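Local coordinates for protein lactaldehyde dehydrogenase (Escherichia coli, PDB 2ILU) that oxidises L-lactaldehyde irreversibly to L-lactate with NAD(+), acts strongly on glycolaldehyde too, and serves the breakdown of L-fucose and L-rhamnose, at residues G144-I149 with N171-K176; Y363-T368 with F385-P390. All blocks are in the same frame, centred on the assembly; numbering follows the deposited sequence.

Interaction 1 (G144-I149 with N171-K176); sequences GVTTGI and NTIVIK. With NDP (NADPH dihydro-nicotinamide-adenine-dinucleotide phosphate), chain D.
Strands 145-149 and 172-176 run parallel at 20°, in register from Val145 beside Thr172 to Ile149 beside Lys176, and are joined by backbone hydrogen bonds such as Thr146 N to Thr172 O (2.8 Å). Thr172 O is gripped twice, because Thr146 OG1 also donates to it (3.2 Å), standing 41° out of the carbonyl plane; chi1 of 63° puts this hydroxyl where it can share Thr172 O with its own N-H. At the strand entrance the carboxamide of Asn171 takes over from the main chain: OD1 receives Gly144 N (2.9 Å) in the carbonyl plane, while ND2 binds Ala166 O and Tyr469 O. At the backbone angles of Gly144 a CB would jam against the preceding carbonyl O, which calls for glycine. The strands belong to the beta-alpha-beta unit 134-149, 155-168, 172-176 of the Rossmann-type NAD-binding domain, and helix 155-168 packs on the face of Thr146, Ile173 and Ile175. Gly148 suits that face, since a CB there would press on Ile175 CG1. On the other face Val145, Val174 and Thr172 meet helix 43-62. At the C-terminal ends Ile149 CG2 rests against the adenosine ribose, and the long cationic chain of NAD(+)-binding Lys176, bent at chi3 and chi4, brings NZ to O3B of that ribose (3.0 Å) and, weakly, to O2B, which bears the 2'-phosphate.

Interaction 2 (Y363-T368 with F385-P390); sequences YYYPPT and FGPVLP. With NDP (NADPH dihydro-nicotinamide-adenine-dinucleotide phosphate), chain D.
The Pro387 ring packs against Tyr365, its CD 4.2 Å from Tyr365 CB and its CG beside the backbone carbonyl of Tyr365, just before two strands of the catalytic domain's mixed sheet come together. Those strands, 368-371 and 388-394, are parallel, and their pairing begins here with the bridge between Thr368 and Val388. Two backbone hydrogen bonds hold it: Thr368 N donates to Pro387 O (3.0 Å, 159° at the hydrogen), and Leu389 N donates to Thr368 O (2.9 Å). Pro387 is the centre of an inverse gamma turn, whose bond from Val388 N to Gly386 O is weak; the Pro387 carbonyl faces the N-H of Thr368. Proline suits this place, having no N-H to satisfy and a compact ring to set beside the tyrosine. Substituting an alanine here would probably open a gap beside Tyr365 and let the turn flex, with its carbonyl less firmly directed at Thr368.

The buried part of the contact is closely filled. With CG anti to the backbone N (chi1 -156°), the Tyr365 ring has Pro387 CD at its edge, near its plane, and CE2 lies 4.1 Å from Val388 CG2, a methyl that also meets Thr368 CB. Val337 and Val341 of helix 331-346 pack on the same tyrosine, whose OH bonds weakly to Gly355 O. Toward the partly exposed end the two segments diverge: Tyr363 packs on Leu334 of that helix and not on 385-390, and the poorly ordered ring of Phe385 is modelled with O3D of the nicotinamide ribose over one face, a doubtful placement. Thr368 fixes the loop leading into its strand from within: OG1 donates to Pro366 O at 2.8 Å, tilted 30° from that carbonyl's plane.

Overall arrangement
Interactions 1 and 2 lie on opposite sides of the chain's centre, their own centres about 34 Å apart, and share no strand, yet each reaches the same bound NADPH. Both are largely buried parallel pairings, but of different extent: 144-149 with 171-176 is a full strand pair within the cofactor-binding sheet, whereas 363-368 with 385-390 catches only the start of a pair in the other large sheet, with partly exposed aromatic residues at its fringe. Their chemistry follows. Interaction 1 relies on repeated backbone bonds and holds the adenosine ribose through a lysine; interaction 2 has two backbone bonds, otherwise depends on proline and tyrosine packing, and comes near the nicotinamide-side ribose through a poorly ordered phenylalanine.

Interaction 1 (G144-I149 with N171-K176)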
loop_
_atom_site.group_PDB
_atom_site.type_symbol
_atom_site.label_atom_id
_atom_site.label_comp_id
_atom_site.label_asym_id
_atom_site.label_seq_id
_atom_site.Cartn_x
_atom_site.Cartn_y
_atom_site.Cartn_z
ATOM N N GLY A 144 -18.996 -11.112 8.066
ATOM C CA GLY A 144 -20.017 -11.654 8.944
ATOM C C GLY A 144 -19.874 -13.158 8.973
ATOM O O GLY A 144 -18.867 -13.679 9.447
ATOM N N VAL A 145 -20.870 -13.867 8.459
ATOM C CA VAL A 145 -20.805 -15.318 8.429
ATOM C C VAL A 145 -20.289 -15.881 7.103
ATOM O O VAL A 145 -20.855 -15.567 6.057
ATOM C CB VAL A 145 -22.178 -15.959 8.690
ATOM C CG1 VAL A 145 -22.060 -17.485 8.581
ATOM C CG2 VAL A 145 -22.697 -15.546 10.059
ATOM N N THR A 146 -19.236 -16.682 7.149
ATOM C CA THR A 146 -18.722 -17.272 5.930
ATOM C C THR A 146 -18.773 -18.815 5.918
ATOM O O THR A 146 -18.881 -19.439 6.975
ATOM C CB THR A 146 -17.276 -16.786 5.638
ATOM O OG1 THR A 146 -16.396 -17.224 6.677
ATOM C CG2 THR A 146 -17.245 -15.254 5.556
ATOM N N THR A 147 -18.722 -19.408 4.739
ATOM C CA THR A 147 -18.780 -20.847 4.661
ATOM C C THR A 147 -17.673 -21.451 3.814
ATOM O O THR A 147 -17.230 -20.815 2.866
ATOM C CB THR A 147 -20.142 -21.332 4.098
ATOM O OG1 THR A 147 -20.301 -20.864 2.758
ATOM C CG2 THR A 147 -21.291 -20.810 4.937
ATOM N N GLY A 148 -17.252 -22.656 4.166
ATOM C CA GLY A 148 -16.209 -23.318 3.420
ATOM C C GLY A 148 -16.648 -24.709 3.017
ATOM O O GLY A 148 -17.153 -25.482 3.837
ATOM N N ILE A 149 -16.473 -25.009 1.739
ATOM C CA ILE A 149 -16.798 -26.304 1.177
ATOM C C ILE A 149 -15.513 -26.941 0.624
ATOM O O ILE A 149 -15.075 -26.536 -0.445
ATOM C CB ILE A 149 -17.813 -26.152 0.039
ATOM C CG1 ILE A 149 -19.016 -25.332 0.516
ATOM C CG2 ILE A 149 -18.250 -27.511 -0.435
ATOM C CD1 ILE A 149 -20.019 -25.036 -0.578
ATOM N N ASN A 171 -14.487 -12.801 11.119
ATOM C CA ASN A 171 -15.612 -13.551 10.599
ATOM C C ASN A 171 -15.835 -14.852 11.348
ATOM O O ASN A 171 -14.951 -15.303 12.080
ATOM C CB ASN A 171 -15.403 -13.916 9.122
ATOM C CG ASN A 171 -15.303 -12.710 8.223
ATOM O OD1 ASN A 171 -16.316 -12.120 7.836
ATOM N ND2 ASN A 171 -14.084 -12.335 7.880
ATOM N N THR A 172 -17.018 -15.414 11.181
ATOM C CA THR A 172 -17.320 -16.696 11.763
ATOM C C THR A 172 -17.455 -17.673 10.604
ATOM O O THR A 172 -17.822 -17.222 9.524
ATOM C CB THR A 172 -18.600 -16.655 12.560
ATOM O OG1 THR A 172 -19.677 -16.249 11.707
ATOM C CG2 THR A 172 -18.449 -15.683 13.723
ATOM N N ILE A 173 -17.171 -18.950 10.794
ATOM C CA ILE A 173 -17.235 -19.838 9.656
ATOM C C ILE A 173 -17.917 -21.198 9.868
ATOM O O ILE A 173 -17.943 -21.718 10.980
ATOM C CB ILE A 173 -15.818 -20.085 9.141
ATOM C CG1 ILE A 173 -15.848 -20.800 7.798
ATOM C CG2 ILE A 173 -15.061 -20.924 10.148
ATOM C CD1 ILE A 173 -14.522 -20.761 7.078
ATOM N N VAL A 174 -18.471 -21.725 8.789
ATOM C CA VAL A 174 -19.101 -23.027 8.788
ATOM C C VAL A 174 -18.510 -23.878 7.662
ATOM O O VAL A 174 -18.818 -23.639 6.494
ATOM C CB VAL A 174 -20.621 -22.948 8.568
ATOM C CG1 VAL A 174 -21.215 -24.332 8.716
ATOM C CG2 VAL A 174 -21.255 -21.994 9.561
ATOM N N ILE A 175 -17.658 -24.822 8.026
ATOM C CA ILE A 175 -17.003 -25.687 7.068
ATOM C C ILE A 175 -17.673 -27.054 6.827
ATOM O O ILE A 175 -18.162 -27.676 7.778
ATOM C CB ILE A 175 -15.554 -25.945 7.518
ATOM C CG1 ILE A 175 -14.706 -24.716 7.214
ATOM C CG2 ILE A 175 -14.996 -27.177 6.851
ATOM C CD1 ILE A 175 -13.300 -24.809 7.752
ATOM N N LYS A 176 -17.719 -27.473 5.568
ATOM C CA LYS A 176 -18.225 -28.796 5.232
ATOM C C LYS A 176 -17.101 -29.581 4.584
ATOM O O LYS A 176 -16.846 -29.391 3.404
ATOM C CB LYS A 176 -19.400 -28.772 4.253
ATOM C CG LYS A 176 -19.976 -30.190 4.048
ATOM C CD LYS A 176 -20.860 -30.340 2.812
ATOM C CE LYS A 176 -20.029 -30.462 1.557
ATOM N NZ LYS A 176 -19.108 -31.619 1.664
HETATM P PA NDP D . -15.728 -31.559 -6.242
HETATM O O1A NDP D . -16.055 -30.609 -7.326
HETATM O O2A NDP D . -16.338 -32.897 -6.260
HETATM O O5B NDP D . -16.063 -30.778 -4.930
HETATM C C5B NDP D . -15.794 -31.397 -3.666
HETATM C C4B NDP D . -16.333 -30.488 -2.567
HETATM O O4B NDP D . -17.428 -29.703 -3.212
HETATM C C3B NDP D . -17.008 -31.336 -1.542
HETATM O O3B NDP D . -17.127 -30.626 -0.302
HETATM C C2B NDP D . -18.311 -31.574 -2.224
HETATM O O2B NDP D . -19.256 -32.319 -1.516
HETATM C C1B NDP D . -18.682 -30.164 -2.620
HETATM N N9A NDP D . -19.727 -30.099 -3.644
HETATM C C8A NDP D . -19.918 -30.997 -4.684
HETATM N N7A NDP D . -21.003 -30.746 -5.409
HETATM C C5A NDP D . -21.536 -29.647 -4.825
HETATM C C6A NDP D . -22.703 -28.887 -5.143
HETATM N N6A NDP D . -23.513 -29.191 -6.151
HETATM N N1A NDP D . -22.957 -27.807 -4.335
HETATM C C2A NDP D . -22.156 -27.468 -3.302
HETATM N N3A NDP D . -21.019 -28.128 -2.918
HETATM C C4A NDP D . -20.749 -29.223 -3.728
HETATM O O3 NDP D . -14.123 -31.695 -6.135
HETATM P PN NDP D . -13.065 -32.782 -5.665
HETATM O O1N NDP D . -13.628 -33.543 -4.520
HETATM O O2N NDP D . -11.807 -32.014 -5.424
HETATM O O5D NDP D . -12.772 -33.748 -6.927
HETATM C C5D NDP D . -13.825 -34.381 -7.706
HETATM C C4D NDP D . -14.112 -35.774 -7.203
HETATM O O4D NDP D . -15.483 -35.873 -6.695
HETATM C C3D NDP D . -14.011 -36.913 -8.234
HETATM O O3D NDP D . -12.698 -37.277 -8.568
HETATM C C2D NDP D . -14.862 -37.997 -7.584
HETATM O O2D NDP D . -14.046 -38.758 -6.692
HETATM C C1D NDP D . -15.971 -37.196 -6.883
HETATM N N1N NDP D . -17.288 -37.166 -7.646
HETATM C C2N NDP D . -18.219 -38.160 -7.389
HETATM C C3N NDP D . -19.454 -38.213 -8.042
HETATM C C7N NDP D . -20.486 -39.309 -7.763
HETATM O O7N NDP D . -20.128 -40.490 -7.754
HETATM N N7N NDP D . -21.748 -38.900 -7.533
HETATM C C4N NDP D . -19.767 -37.190 -9.024
HETATM C C5N NDP D . -18.815 -36.174 -9.285
HETATM C C6N NDP D . -17.594 -36.147 -8.619
HETATM P P2B NDP D . -19.108 -33.935 -1.447
HETATM O O1X NDP D . -17.855 -34.230 -0.685
HETATM O O2X NDP D . -20.389 -34.339 -0.774
HETATM O O3X NDP D . -19.044 -34.402 -2.880
#

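Interaction 2 (Y363-T368 with F385-P390)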
loop_
_atom_site.group_PDB
_atom_site.type_symbol
_atom_site.label_atom_id
_atom_site.label_comp_id
_atom_site.label_asym_id
_atom_site.label_seq_id
_atom_site.Cartn_x
_atom_site.Cartn_y
_atom_site.Cartn_z
ATOM N N TYR A 363 -7.677 -48.441 -5.344
ATOM C CA TYR A 363 -7.763 -47.844 -6.671
ATOM C C TYR A 363 -6.424 -47.279 -7.163
ATOM O O TYR A 363 -6.151 -46.102 -6.935
ATOM C CB TYR A 363 -8.822 -46.737 -6.679
ATOM C CG TYR A 363 -10.026 -47.081 -5.837
ATOM C CD1 TYR A 363 -10.076 -46.731 -4.489
ATOM C CD2 TYR A 363 -11.075 -47.834 -6.363
ATOM C CE1 TYR A 363 -11.138 -47.128 -3.678
ATOM C CE2 TYR A 363 -12.141 -48.239 -5.562
ATOM C CZ TYR A 363 -12.165 -47.885 -4.221
ATOM O OH TYR A 363 -13.198 -48.311 -3.413
ATOM N N TYR A 364 -5.619 -48.104 -7.821
ATOM C CA TYR A 364 -4.327 -47.647 -8.295
ATOM C C TYR A 364 -4.179 -47.523 -9.818
ATOM O O TYR A 364 -4.808 -48.275 -10.564
ATOM C CB TYR A 364 -3.220 -48.564 -7.768
ATOM C CG TYR A 364 -3.213 -48.733 -6.264
ATOM C CD1 TYR A 364 -4.164 -49.533 -5.630
ATOM C CD2 TYR A 364 -2.260 -48.088 -5.474
ATOM C CE1 TYR A 364 -4.166 -49.690 -4.251
ATOM C CE2 TYR A 364 -2.252 -48.237 -4.094
ATOM C CZ TYR A 364 -3.208 -49.040 -3.487
ATOM O OH TYR A 364 -3.216 -49.189 -2.117
ATOM N N TYR A 365 -3.368 -46.563 -10.245
ATOM C CA TYR A 365 -3.090 -46.355 -11.650
ATOM C C TYR A 365 -1.600 -46.060 -11.874
ATOM O O TYR A 365 -1.109 -45.021 -11.450
ATOM C CB TYR A 365 -3.932 -45.214 -12.218
ATOM C CG TYR A 365 -4.102 -45.343 -13.711
ATOM C CD1 TYR A 365 -4.851 -46.386 -14.250
ATOM C CD2 TYR A 365 -3.466 -44.469 -14.585
ATOM C CE1 TYR A 365 -4.960 -46.561 -15.621
ATOM C CE2 TYR A 365 -3.569 -44.632 -15.964
ATOM C CZ TYR A 365 -4.318 -45.682 -16.472
ATOM O OH TYR A 365 -4.418 -45.863 -17.829
ATOM N N PRO A 366 -0.885 -46.964 -12.538
ATOM C CA PRO A 366 0.541 -46.734 -12.761
ATOM C C PRO A 366 0.866 -45.367 -13.384
ATOM O O PRO A 366 0.097 -44.879 -14.209
ATOM C CB PRO A 366 0.935 -47.893 -13.670
ATOM C CG PRO A 366 -0.305 -48.090 -14.482
ATOM C CD PRO A 366 -1.393 -48.014 -13.436
ATOM N N PRO A 367 1.975 -44.743 -12.970
ATOM C CA PRO A 367 2.325 -43.449 -13.552
ATOM C C PRO A 367 2.312 -43.669 -15.081
ATOM O O PRO A 367 3.055 -44.514 -15.571
ATOM C CB PRO A 367 3.732 -43.207 -13.018
ATOM C CG PRO A 367 3.672 -43.827 -11.662
ATOM C CD PRO A 367 2.931 -45.127 -11.915
ATOM N N THR A 368 1.469 -42.943 -15.799
ATOM C CA THR A 368 1.394 -43.122 -17.236
ATOM C C THR A 368 1.983 -41.964 -18.057
ATOM O O THR A 368 1.824 -40.807 -17.676
ATOM C CB THR A 368 -0.058 -43.349 -17.664
ATOM O OG1 THR A 368 -0.608 -44.433 -16.907
ATOM C CG2 THR A 368 -0.132 -43.675 -19.141
ATOM N N PHE A 385 -7.098 -35.991 -13.458
ATOM C CA PHE A 385 -7.195 -36.761 -12.216
ATOM C C PHE A 385 -5.968 -37.650 -11.935
ATOM O O PHE A 385 -5.113 -37.278 -11.129
ATOM C CB PHE A 385 -8.433 -37.666 -12.233
ATOM C CG PHE A 385 -9.703 -36.979 -11.826
ATOM C CD1 PHE A 385 -10.936 -37.547 -12.142
ATOM C CD2 PHE A 385 -9.675 -35.780 -11.114
ATOM C CE1 PHE A 385 -12.127 -36.933 -11.756
ATOM C CE2 PHE A 385 -10.859 -35.156 -10.722
ATOM C CZ PHE A 385 -12.089 -35.734 -11.045
ATOM N N GLY A 386 -5.910 -38.798 -12.604
ATOM C CA GLY A 386 -4.817 -39.734 -12.410
ATOM C C GLY A 386 -3.423 -39.204 -12.682
ATOM O O GLY A 386 -3.256 -38.073 -13.146
ATOM N N PRO A 387 -2.394 -40.012 -12.389
ATOM C CA PRO A 387 -0.990 -39.656 -12.593
ATOM C C PRO A 387 -0.588 -39.808 -14.072
ATOM O O PRO A 387 0.349 -40.546 -14.374
ATOM C CB PRO A 387 -0.262 -40.641 -11.694
ATOM C CG PRO A 387 -1.096 -41.863 -11.836
ATOM C CD PRO A 387 -2.505 -41.320 -11.724
ATOM N N VAL A 388 -1.303 -39.125 -14.960
ATOM C CA VAL A 388 -1.018 -39.179 -16.385
ATOM C C VAL A 388 -0.282 -37.925 -16.900
ATOM O O VAL A 388 -0.619 -36.822 -16.476
ATOM C CB VAL A 388 -2.321 -39.355 -17.178
ATOM C CG1 VAL A 388 -2.027 -39.421 -18.669
ATOM C CG2 VAL A 388 -3.029 -40.612 -16.714
ATOM N N LEU A 389 0.696 -38.102 -17.780
ATOM C CA LEU A 389 1.447 -36.973 -18.310
ATOM C C LEU A 389 1.515 -36.875 -19.837
ATOM O O LEU A 389 2.348 -37.544 -20.447
ATOM C CB LEU A 389 2.884 -36.995 -17.801
ATOM C CG LEU A 389 3.238 -36.045 -16.672
ATOM C CD1 LEU A 389 2.925 -36.701 -15.341
ATOM C CD2 LEU A 389 4.715 -35.708 -16.775
ATOM N N PRO A 390 0.669 -36.046 -20.453
ATOM C CA PRO A 390 0.733 -35.943 -21.910
ATOM C C PRO A 390 1.920 -35.047 -22.300
ATOM O O PRO A 390 2.138 -34.022 -21.650
ATOM C CB PRO A 390 -0.606 -35.319 -22.262
ATOM C CG PRO A 390 -0.832 -34.392 -21.108
ATOM C CD PRO A 390 -0.436 -35.237 -19.911
HETATM P PA NDP D . -15.728 -31.559 -6.242
HETATM O O1A NDP D . -16.055 -30.609 -7.326
HETATM O O2A NDP D . -16.338 -32.897 -6.260
HETATM O O5B NDP D . -16.063 -30.778 -4.930
HETATM C C5B NDP D . -15.794 -31.397 -3.666
HETATM C C4B NDP D . -16.333 -30.488 -2.567
HETATM O O4B NDP D . -17.428 -29.703 -3.212
HETATM C C3B NDP D . -17.008 -31.336 -1.542
HETATM O O3B NDP D . -17.127 -30.626 -0.302
HETATM C C2B NDP D . -18.311 -31.574 -2.224
HETATM O O2B NDP D . -19.256 -32.319 -1.516
HETATM C C1B NDP D . -18.682 -30.164 -2.620
HETATM N N9A NDP D . -19.727 -30.099 -3.644
HETATM C C8A NDP D . -19.918 -30.997 -4.684
HETATM N N7A NDP D . -21.003 -30.746 -5.409
HETATM C C5A NDP D . -21.536 -29.647 -4.825
HETATM C C6A NDP D . -22.703 -28.887 -5.143
HETATM N N6A NDP D . -23.513 -29.191 -6.151
HETATM N N1A NDP D . -22.957 -27.807 -4.335
HETATM C C2A NDP D . -22.156 -27.468 -3.302
HETATM N N3A NDP D . -21.019 -28.128 -2.918
HETATM C C4A NDP D . -20.749 -29.223 -3.728
HETATM O O3 NDP D . -14.123 -31.695 -6.135
HETATM P PN NDP D . -13.065 -32.782 -5.665
HETATM O O1N NDP D . -13.628 -33.543 -4.520
HETATM O O2N NDP D . -11.807 -32.014 -5.424
HETATM O O5D NDP D . -12.772 -33.748 -6.927
HETATM C C5D NDP D . -13.825 -34.381 -7.706
HETATM C C4D NDP D . -14.112 -35.774 -7.203
HETATM O O4D NDP D . -15.483 -35.873 -6.695
HETATM C C3D NDP D . -14.011 -36.913 -8.234
HETATM O O3D NDP D . -12.698 -37.277 -8.568
HETATM C C2D NDP D . -14.862 -37.997 -7.584
HETATM O O2D NDP D . -14.046 -38.758 -6.692
HETATM C C1D NDP D . -15.971 -37.196 -6.883
HETATM N N1N NDP D . -17.288 -37.166 -7.646
HETATM C C2N NDP D . -18.219 -38.160 -7.389
HETATM C C3N NDP D . -19.454 -38.213 -8.042
HETATM C C7N NDP D . -20.486 -39.309 -7.763
HETATM O O7N NDP D . -20.128 -40.490 -7.754
HETATM N N7N NDP D . -21.748 -38.900 -7.533
HETATM C C4N NDP D . -19.767 -37.190 -9.024
HETATM C C5N NDP D . -18.815 -36.174 -9.285
HETATM C C6N NDP D . -17.594 -36.147 -8.619
HETATM P P2B NDP D . -19.108 -33.935 -1.447
HETATM O O1X NDP D . -17.855 -34.230 -0.685
HETATM O O2X NDP D . -20.389 -34.339 -0.774
HETATM O O3X NDP D . -19.044 -34.402 -2.880
#